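PDB 2IN3: hypothetical protein, which probably acts as a thiol-disulfide oxidoreductase of the DsbA family, FrnE-like subfamily, with a putative role as a disulfide isomerase. Local coordinates for residues R98-V103 against E109-F114; S104-E109 against L142-S147; A116-A121 against K136-D141. One frame throughout, in Å; residues are numbered along the deposited sequence.

All three contacts belong to the helical part of a DsbA-like protein, and together they illustrate how burial sets the chemistry of helix packing. Contacts 1 and 3 are buried and almost wholly apolar, and both use helix 111-123: contact 1 packs its first turn against helix 94-106, contact 3 a later part against helix 132-141. Contact 2, partly buried, its centre about 17 Å from that of the chain, takes the end of helix 94-106 to the loop before helix 146-154, and a carboxylate joins two isoleucines there. Phe114 of contact 1 bridges the set, touching Leu142 of contact 2 and Leu138 of contact 3.

Contact 1 (R98-V103 against E109-F114); sequences RGVVSV and EKVFPF
Two consecutive helices of the DsbA-like domain, 94-106 and 111-123, are joined by a short turn and packed through Val100, Val103, Val111 and Phe114. The Phe114 ring reaches across to the backbone of the first helix, with CG anti to its own N (chi1 -172°). Val103 lays CG2 over one face of this ring, a CH-pi contact 3.8 Å from the centroid and shifted toward the rim. The backbone N of Val100 meets the ring edge near its plane, 3.7 Å from Phe114 CE2. Gly99 lets the ring come in this close: its C lies 3.4 Å from Phe114 CE2, and a beta carbon at this position would crowd the same ring atom. Beside the ring, Val100 CG1 and Val111 CG1 meet at 3.8 Å, their side chains crossing at about a right angle. The other branch of Val103, CG1, rests against the carbonyl group of Lys110, 3.7 Å from its C. No hydrogen bond links the segments. Ile43 and Pro45 of strand 40-45 touch Val111 and Val100, so the valine seam continues onto the sheet edge, an apolar packing of sequential helices of the kind found in the helical insertion of DsbA-like thioredoxin folds.

Contact 2 (S104-E109 against L142-S147); sequences SLIEPE and LGIPES
Glu107 and Ile144 both start with their gamma branch beside the backbone N: CG of Glu107 at chi1 -67° and CG1 of Ile144 at chi1 -55°. From there the glutamate runs out extended, and the two side chains slide past each other in opposite directions. The carboxylate oxygen OE2 of Glu107 consequently ends alongside the isoleucine, 3.1 Å from Ile144 CG1 and 3.9 Å from Ile144 CD1. This is a close polar-to-apolar contact and no bond; the charge of OE2 is answered instead by Lys110, whose NZ forms a salt bridge with it and also donates to the carbonyl O of Leu142. A single ammonium group thus ties the glutamate to the loop that carries Ile144, and would probably hold the carboxylate in its ionised form.

The other branch of Ile144 serves the apolar side. Its CG2 lies 4.1 Å from Ile106 CG2 and equally far from Ile106 CD1, a loose meeting of obliquely crossing chains, while Phe149 of helix 146-154 also touches Ile144. Ile144 follows the Schellman motif that ends helix 132-141, its own N closing it. Gly143, the C-prime residue, takes a positive phi (90°) that a beta carbon would oppose, its N bonding to Val140 O while Ile144 N returns to Ala139 O. The chain then turns through Pro145, the N-cap of helix 146-154. On the facing side Glu107 is the first residue after helix 94-106 to leave helical angles, and the backbones stay well apart, with Glu107 CA 8.1 Å from Ile144 CA. Ile106 also touches Val152 of helix 146-154, and the side chain of Arg148.

Contact 3 (A116-A121 against K136-D141); sequences AAIQRA and KKLAVD. With EDO (1,2-ethanediol), chain C.
Leu138 leaves its helix toward helix 111-123, and its two methyl groups make nearly all of the contact. With CG beside the backbone N (chi1 -61°), the side chain directs CD1 into the angle between Ala117, Ile118 and Ala121. There CD1 lies 3.7 Å from Ile118 CA and 3.8 Å from Ala117 O, so it touches the helix backbone itself. Ala121 adds its CB at 3.9 Å from Leu138 CD1. Ile118 comes from another direction: its side chain crosses that of Leu138 at about a right angle, with CG1 4.0 Å from Leu138 CD1. The second methyl of Leu138, CD2, lies 4.1 Å from Ala117 O and 4.2 Å from Ala121 CB. The small Ala117 and Ala121 permit this approach of one large side chain to the backbone, although the segment axes remain 10.1 Å apart and cross at 127°. With an alanine in place of Leu138 the branch beyond CB is gone, which would probably open a gap against Ala117, Ile118 and Ala121. Arg120 takes no part in this packing; its NE and NH2 grip O1 and O2 of an ethanediol molecule, probably from the crystallisation liquor, the NH2 bond being nearly straight (167°) and 2.7 Å from NH2 to O2. Leu138 also touches Phe114 within helix 111-123, and Ile118 reaches Ala96 and Val100 of helix 94-106, so helix 111-123 meets helix 132-141 and helix 94-106 on adjoining sides, and turns Gln119, on the side away from 136-141, to Cys21 and Trp22 of helix 19-35.

Contact 1 (R98-V103 against E109-F114)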
loop_
_atom_site.group_PDB
_atom_site.type_symbol
_atom_site.label_atom_id
_atom_site.label_comp_id
_atom_site.label_asym_id
_atom_site.label_seq_id
_atom_site.Cartn_x
_atom_site.Cartn_y
_atom_site.Cartn_z
ATOM N N ARG A 98 -6.871 -5.899 -3.504
ATOM C CA ARG A 98 -7.207 -7.305 -3.429
ATOM C C ARG A 98 -6.023 -8.238 -3.765
ATOM O O ARG A 98 -5.943 -9.352 -3.240
ATOM C CB ARG A 98 -8.439 -7.627 -4.308
ATOM C CG ARG A 98 -8.894 -9.079 -4.278
ATOM C CD ARG A 98 -10.376 -9.226 -4.695
ATOM N NE ARG A 98 -10.841 -8.301 -5.730
ATOM C CZ ARG A 98 -11.075 -8.621 -7.007
ATOM N NH1 ARG A 98 -11.503 -7.679 -7.832
ATOM N NH2 ARG A 98 -10.867 -9.855 -7.472
ATOM N N GLY A 99 -5.118 -7.799 -4.630
ATOM C CA GLY A 99 -3.952 -8.638 -4.966
ATOM C C GLY A 99 -3.055 -8.771 -3.755
ATOM O O GLY A 99 -2.541 -9.859 -3.446
ATOM N N VAL A 100 -2.887 -7.652 -3.067
ATOM C CA VAL A 100 -2.070 -7.598 -1.850
ATOM C C VAL A 100 -2.703 -8.526 -0.760
ATOM O O VAL A 100 -2.008 -9.343 -0.162
ATOM C CB VAL A 100 -1.910 -6.150 -1.352
ATOM C CG1 VAL A 100 -1.246 -6.126 0.043
ATOM C CG2 VAL A 100 -1.127 -5.292 -2.416
ATOM N N VAL A 101 -4.018 -8.417 -0.558
ATOM C CA VAL A 101 -4.754 -9.241 0.407
ATOM C C VAL A 101 -4.535 -10.713 0.058
ATOM O O VAL A 101 -4.264 -11.523 0.948
ATOM C CB VAL A 101 -6.286 -8.919 0.433
ATOM C CG1 VAL A 101 -7.077 -9.968 1.278
ATOM C CG2 VAL A 101 -6.504 -7.499 0.971
ATOM N N SER A 102 -4.655 -11.043 -1.232
ATOM C CA SER A 102 -4.438 -12.394 -1.722
ATOM C C SER A 102 -3.063 -12.973 -1.359
ATOM O O SER A 102 -2.977 -14.115 -0.901
ATOM C CB SER A 102 -4.618 -12.470 -3.246
ATOM O OG SER A 102 -5.951 -12.156 -3.634
ATOM N N VAL A 103 -2.007 -12.185 -1.566
ATOM C CA VAL A 103 -0.653 -12.627 -1.248
ATOM C C VAL A 103 -0.500 -12.811 0.277
ATOM O O VAL A 103 0.194 -13.723 0.740
ATOM C CB VAL A 103 0.390 -11.633 -1.814
ATOM C CG1 VAL A 103 1.800 -11.939 -1.262
ATOM C CG2 VAL A 103 0.365 -11.664 -3.365
ATOM N N GLU A 109 5.105 -13.331 3.974
ATOM C CA GLU A 109 6.455 -12.772 3.844
ATOM C C GLU A 109 6.635 -11.999 2.531
ATOM O O GLU A 109 7.550 -11.176 2.407
ATOM C CB GLU A 109 7.469 -13.920 3.933
ATOM C CG GLU A 109 7.060 -15.009 4.943
ATOM C CD GLU A 109 5.998 -16.045 4.438
ATOM O OE1 GLU A 109 5.536 -16.866 5.277
ATOM O OE2 GLU A 109 5.629 -16.057 3.233
ATOM N N LYS A 110 5.736 -12.238 1.571
ATOM C CA LYS A 110 5.817 -11.604 0.248
ATOM C C LYS A 110 4.870 -10.428 0.046
ATOM O O LYS A 110 4.841 -9.825 -1.049
ATOM C CB LYS A 110 5.605 -12.625 -0.850
ATOM C CG LYS A 110 6.764 -13.601 -0.935
ATOM C CD LYS A 110 6.570 -14.634 -1.986
ATOM C CE LYS A 110 7.749 -15.591 -1.938
ATOM N NZ LYS A 110 7.591 -16.680 -2.913
ATOM N N VAL A 111 4.135 -10.077 1.099
ATOM C CA VAL A 111 3.190 -8.948 1.034
ATOM C C VAL A 111 3.850 -7.575 0.720
ATOM O O VAL A 111 3.398 -6.851 -0.188
ATOM C CB VAL A 111 2.334 -8.859 2.311
ATOM C CG1 VAL A 111 1.470 -7.586 2.308
ATOM C CG2 VAL A 111 1.447 -10.101 2.423
ATOM N N PHE A 112 4.860 -7.175 1.487
ATOM C CA PHE A 112 5.503 -5.885 1.192
ATOM C C PHE A 112 6.211 -5.839 -0.189
ATOM O O PHE A 112 6.055 -4.854 -0.941
ATOM C CB PHE A 112 6.436 -5.430 2.331
ATOM C CG PHE A 112 5.706 -4.761 3.472
ATOM C CD1 PHE A 112 5.119 -5.524 4.480
ATOM C CD2 PHE A 112 5.564 -3.371 3.504
ATOM C CE1 PHE A 112 4.424 -4.903 5.553
ATOM C CE2 PHE A 112 4.869 -2.741 4.575
ATOM C CZ PHE A 112 4.303 -3.522 5.587
ATOM N N PRO A 113 6.972 -6.879 -0.531
ATOM C CA PRO A 113 7.534 -6.944 -1.901
ATOM C C PRO A 113 6.470 -6.882 -3.009
ATOM O O PRO A 113 6.697 -6.202 -4.013
ATOM C CB PRO A 113 8.198 -8.311 -1.929
ATOM C CG PRO A 113 8.593 -8.536 -0.522
ATOM C CD PRO A 113 7.430 -8.024 0.279
ATOM N N PHE A 114 5.329 -7.570 -2.842
ATOM C CA PHE A 114 4.261 -7.514 -3.860
ATOM C C PHE A 114 3.621 -6.112 -3.999
ATOM O O PHE A 114 3.385 -5.627 -5.111
ATOM C CB PHE A 114 3.177 -8.548 -3.574
ATOM C CG PHE A 114 2.145 -8.674 -4.668
ATOM C CD1 PHE A 114 2.484 -9.243 -5.906
ATOM C CD2 PHE A 114 0.832 -8.284 -4.450
ATOM C CE1 PHE A 114 1.530 -9.376 -6.916
ATOM C CE2 PHE A 114 -0.126 -8.417 -5.472
ATOM C CZ PHE A 114 0.224 -8.946 -6.693
#

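Contact 2 (S104-E109 against L142-S147)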
loop_
_atom_site.group_PDB
_atom_site.type_symbol
_atom_site.label_atom_id
_atom_site.label_comp_id
_atom_site.label_asym_id
_atom_site.label_seq_id
_atom_site.Cartn_x
_atom_site.Cartn_y
_atom_site.Cartn_z
ATOM N N SER A 104 -1.184 -11.983 1.057
ATOM C CA SER A 104 -1.184 -12.155 2.513
ATOM C C SER A 104 -1.734 -13.529 2.956
ATOM O O SER A 104 -1.316 -14.037 3.996
ATOM C CB SER A 104 -1.927 -11.013 3.229
ATOM O OG SER A 104 -3.331 -11.219 3.192
ATOM N N LEU A 105 -2.659 -14.109 2.177
ATOM C CA LEU A 105 -3.242 -15.430 2.446
ATOM C C LEU A 105 -2.334 -16.563 1.949
ATOM O O LEU A 105 -2.371 -17.696 2.474
ATOM C CB LEU A 105 -4.611 -15.542 1.747
ATOM C CG LEU A 105 -5.640 -14.459 2.125
ATOM C CD1 LEU A 105 -6.939 -14.544 1.354
ATOM C CD2 LEU A 105 -5.907 -14.523 3.602
ATOM N N ILE A 106 -1.555 -16.266 0.919
ATOM C CA ILE A 106 -0.662 -17.245 0.305
ATOM C C ILE A 106 0.719 -17.298 0.986
ATOM O O ILE A 106 1.161 -18.370 1.431
ATOM C CB ILE A 106 -0.479 -16.982 -1.224
ATOM C CG1 ILE A 106 -1.844 -17.010 -1.923
ATOM C CG2 ILE A 106 0.471 -18.053 -1.842
ATOM C CD1 ILE A 106 -1.803 -16.529 -3.360
ATOM N N GLU A 107 1.405 -16.159 1.021
ATOM C CA GLU A 107 2.762 -16.083 1.582
ATOM C C GLU A 107 2.933 -14.710 2.231
ATOM O O GLU A 107 3.369 -13.768 1.568
ATOM C CB GLU A 107 3.852 -16.341 0.510
ATOM C CG GLU A 107 3.887 -17.763 -0.061
ATOM C CD GLU A 107 5.011 -17.991 -1.061
ATOM O OE1 GLU A 107 6.005 -18.653 -0.696
ATOM O OE2 GLU A 107 4.906 -17.526 -2.215
ATOM N N PRO A 108 2.577 -14.585 3.532
ATOM C CA PRO A 108 2.668 -13.307 4.251
ATOM C C PRO A 108 4.009 -12.576 4.095
ATOM O O PRO A 108 4.035 -11.351 4.069
ATOM C CB PRO A 108 2.464 -13.725 5.707
ATOM C CG PRO A 108 1.616 -14.907 5.624
ATOM C CD PRO A 108 2.071 -15.660 4.408
ATOM N N GLU A 109 5.105 -13.331 3.974
ATOM C CA GLU A 109 6.455 -12.772 3.844
ATOM C C GLU A 109 6.635 -11.999 2.531
ATOM O O GLU A 109 7.550 -11.176 2.407
ATOM C CB GLU A 109 7.469 -13.920 3.933
ATOM C CG GLU A 109 7.060 -15.009 4.943
ATOM C CD GLU A 109 5.998 -16.045 4.438
ATOM O OE1 GLU A 109 5.536 -16.866 5.277
ATOM O OE2 GLU A 109 5.629 -16.057 3.233
ATOM N N LEU A 142 7.731 -12.938 -8.024
ATOM C CA LEU A 142 8.045 -13.125 -6.603
ATOM C C LEU A 142 7.964 -14.594 -6.141
ATOM O O LEU A 142 8.061 -14.890 -4.948
ATOM C CB LEU A 142 7.119 -12.256 -5.765
ATOM C CG LEU A 142 7.558 -10.793 -5.877
ATOM C CD1 LEU A 142 6.449 -9.919 -5.344
ATOM C CD2 LEU A 142 8.839 -10.574 -5.106
ATOM N N GLY A 143 7.783 -15.498 -7.084
ATOM C CA GLY A 143 7.822 -16.925 -6.764
ATOM C C GLY A 143 6.462 -17.493 -6.386
ATOM O O GLY A 143 6.370 -18.641 -5.940
ATOM N N ILE A 144 5.405 -16.719 -6.605
ATOM C CA ILE A 144 4.044 -17.200 -6.373
ATOM C C ILE A 144 3.422 -17.648 -7.698
ATOM O O ILE A 144 3.132 -16.807 -8.557
ATOM C CB ILE A 144 3.170 -16.124 -5.720
ATOM C CG1 ILE A 144 3.830 -15.631 -4.433
ATOM C CG2 ILE A 144 1.772 -16.685 -5.445
ATOM C CD1 ILE A 144 3.132 -14.455 -3.776
ATOM N N PRO A 145 3.213 -18.982 -7.872
ATOM C CA PRO A 145 2.650 -19.497 -9.123
ATOM C C PRO A 145 1.244 -18.972 -9.372
ATOM O O PRO A 145 0.497 -18.769 -8.432
ATOM C CB PRO A 145 2.605 -21.024 -8.908
ATOM C CG PRO A 145 3.505 -21.294 -7.749
ATOM C CD PRO A 145 3.499 -20.058 -6.906
ATOM N N GLU A 146 0.904 -18.786 -10.644
ATOM C CA GLU A 146 -0.393 -18.291 -11.075
ATOM C C GLU A 146 -1.523 -19.229 -10.641
ATOM O O GLU A 146 -2.676 -18.804 -10.411
ATOM C CB GLU A 146 -0.332 -18.203 -12.592
ATOM C CG GLU A 146 -1.579 -17.731 -13.313
ATOM C CD GLU A 146 -1.305 -17.498 -14.807
ATOM O OE1 GLU A 146 -0.224 -16.958 -15.154
ATOM O OE2 GLU A 146 -2.175 -17.837 -15.630
ATOM N N SER A 147 -1.188 -20.518 -10.551
ATOM C CA SER A 147 -2.127 -21.520 -10.065
ATOM C C SER A 147 -2.508 -21.341 -8.580
ATOM O O SER A 147 -3.557 -21.847 -8.148
ATOM C CB SER A 147 -1.566 -22.955 -10.316
ATOM O OG SER A 147 -0.384 -23.102 -9.447
#

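Contact 3 (A116-A121 against K136-D141)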
loop_
_atom_site.group_PDB
_atom_site.type_symbol
_atom_site.label_atom_id
_atom_site.label_comp_id
_atom_site.label_asym_id
_atom_site.label_seq_id
_atom_site.Cartn_x
_atom_site.Cartn_y
_atom_site.Cartn_z
ATOM N N ALA A 116 5.075 -3.291 -3.316
ATOM C CA ALA A 116 6.102 -2.432 -3.965
ATOM C C ALA A 116 6.174 -2.740 -5.459
ATOM O O ALA A 116 6.272 -1.831 -6.264
ATOM C CB ALA A 116 7.485 -2.628 -3.306
ATOM N N ALA A 117 6.090 -4.027 -5.821
ATOM C CA ALA A 117 6.124 -4.457 -7.216
ATOM C C ALA A 117 4.978 -3.824 -8.012
ATOM O O ALA A 117 5.197 -3.391 -9.143
ATOM C CB ALA A 117 6.113 -6.017 -7.336
ATOM N N ILE A 118 3.779 -3.759 -7.423
ATOM C CA ILE A 118 2.615 -3.101 -8.041
ATOM C C ILE A 118 2.883 -1.599 -8.244
ATOM O O ILE A 118 2.677 -1.067 -9.327
ATOM C CB ILE A 118 1.331 -3.266 -7.187
ATOM C CG1 ILE A 118 0.885 -4.756 -7.165
ATOM C CG2 ILE A 118 0.224 -2.362 -7.708
ATOM C CD1 ILE A 118 -0.195 -5.011 -6.117
ATOM N N GLN A 119 3.415 -0.949 -7.220
ATOM C CA GLN A 119 3.672 0.493 -7.300
ATOM C C GLN A 119 4.673 0.829 -8.409
ATOM O O GLN A 119 4.517 1.823 -9.131
ATOM C CB GLN A 119 4.179 1.000 -5.949
ATOM C CG GLN A 119 3.142 0.861 -4.828
ATOM C CD GLN A 119 3.361 1.914 -3.792
ATOM O OE1 GLN A 119 4.311 1.844 -3.038
ATOM N NE2 GLN A 119 2.504 2.935 -3.783
ATOM N N ARG A 120 5.708 0.010 -8.537
ATOM C CA ARG A 120 6.722 0.261 -9.544
ATOM C C ARG A 120 6.134 0.018 -10.939
ATOM O O ARG A 120 6.416 0.791 -11.883
ATOM C CB ARG A 120 7.963 -0.600 -9.301
ATOM C CG ARG A 120 9.149 -0.227 -10.145
ATOM C CD ARG A 120 10.297 -1.228 -9.903
ATOM N NE ARG A 120 10.781 -1.214 -8.515
ATOM C CZ ARG A 120 10.506 -2.141 -7.590
ATOM N NH1 ARG A 120 9.732 -3.203 -7.869
ATOM N NH2 ARG A 120 11.017 -2.011 -6.365
ATOM N N ALA A 121 5.322 -1.035 -11.055
ATOM C CA ALA A 121 4.751 -1.409 -12.337
ATOM C C ALA A 121 3.812 -0.310 -12.820
ATOM O O ALA A 121 3.702 -0.067 -14.019
ATOM C CB ALA A 121 4.031 -2.729 -12.241
ATOM N N LYS A 136 -0.983 -11.005 -11.779
ATOM C CA LYS A 136 -0.479 -12.386 -11.721
ATOM C C LYS A 136 0.975 -12.491 -12.195
ATOM O O LYS A 136 1.775 -13.280 -11.669
ATOM C CB LYS A 136 -1.407 -13.354 -12.485
ATOM C CG LYS A 136 -1.349 -13.223 -14.005
ATOM C CD LYS A 136 -2.366 -14.140 -14.677
ATOM C CE LYS A 136 -2.258 -14.099 -16.203
ATOM N NZ LYS A 136 -3.514 -14.689 -16.788
ATOM N N LYS A 137 1.329 -11.668 -13.171
ATOM C CA LYS A 137 2.699 -11.591 -13.636
ATOM C C LYS A 137 3.635 -11.136 -12.495
ATOM O O LYS A 137 4.702 -11.721 -12.297
ATOM C CB LYS A 137 2.761 -10.665 -14.846
ATOM C CG LYS A 137 4.081 -10.626 -15.577
ATOM C CD LYS A 137 3.968 -9.780 -16.850
ATOM C CE LYS A 137 3.731 -8.283 -16.535
ATOM N NZ LYS A 137 3.831 -7.411 -17.754
ATOM N N LEU A 138 3.213 -10.124 -11.728
ATOM C CA LEU A 138 4.005 -9.629 -10.613
ATOM C C LEU A 138 4.186 -10.679 -9.513
ATOM O O LEU A 138 5.289 -10.812 -8.939
ATOM C CB LEU A 138 3.436 -8.289 -10.061
ATOM C CG LEU A 138 3.410 -7.130 -11.072
ATOM C CD1 LEU A 138 2.688 -5.904 -10.515
ATOM C CD2 LEU A 138 4.805 -6.745 -11.477
ATOM N N ALA A 139 3.123 -11.435 -9.239
ATOM C CA ALA A 139 3.166 -12.526 -8.270
ATOM C C ALA A 139 4.154 -13.651 -8.720
ATOM O O ALA A 139 4.963 -14.144 -7.925
ATOM C CB ALA A 139 1.756 -13.074 -8.032
ATOM N N VAL A 140 4.117 -13.984 -10.003
ATOM C CA VAL A 140 5.077 -14.940 -10.595
ATOM C C VAL A 140 6.531 -14.491 -10.403
ATOM O O VAL A 140 7.396 -15.319 -10.110
ATOM C CB VAL A 140 4.775 -15.179 -12.086
ATOM C CG1 VAL A 140 5.924 -15.925 -12.770
ATOM C CG2 VAL A 140 3.489 -15.968 -12.228
ATOM N N ASP A 141 6.795 -13.184 -10.549
ATOM C CA ASP A 141 8.152 -12.639 -10.411
ATOM C C ASP A 141 8.668 -12.870 -8.972
ATOM O O ASP A 141 9.880 -12.982 -8.735
ATOM C CB ASP A 141 8.149 -11.118 -10.681
ATOM C CG ASP A 141 7.861 -10.749 -12.155
ATOM O OD1 ASP A 141 8.111 -11.565 -13.060
ATOM O OD2 ASP A 141 7.405 -9.592 -12.392
HETATM C C1 EDO C . 13.142 1.830 -7.706
HETATM O O1 EDO C . 11.911 1.442 -8.311
HETATM C C2 EDO C . 13.079 1.566 -6.211
HETATM O O2 EDO C . 12.353 0.356 -5.991
#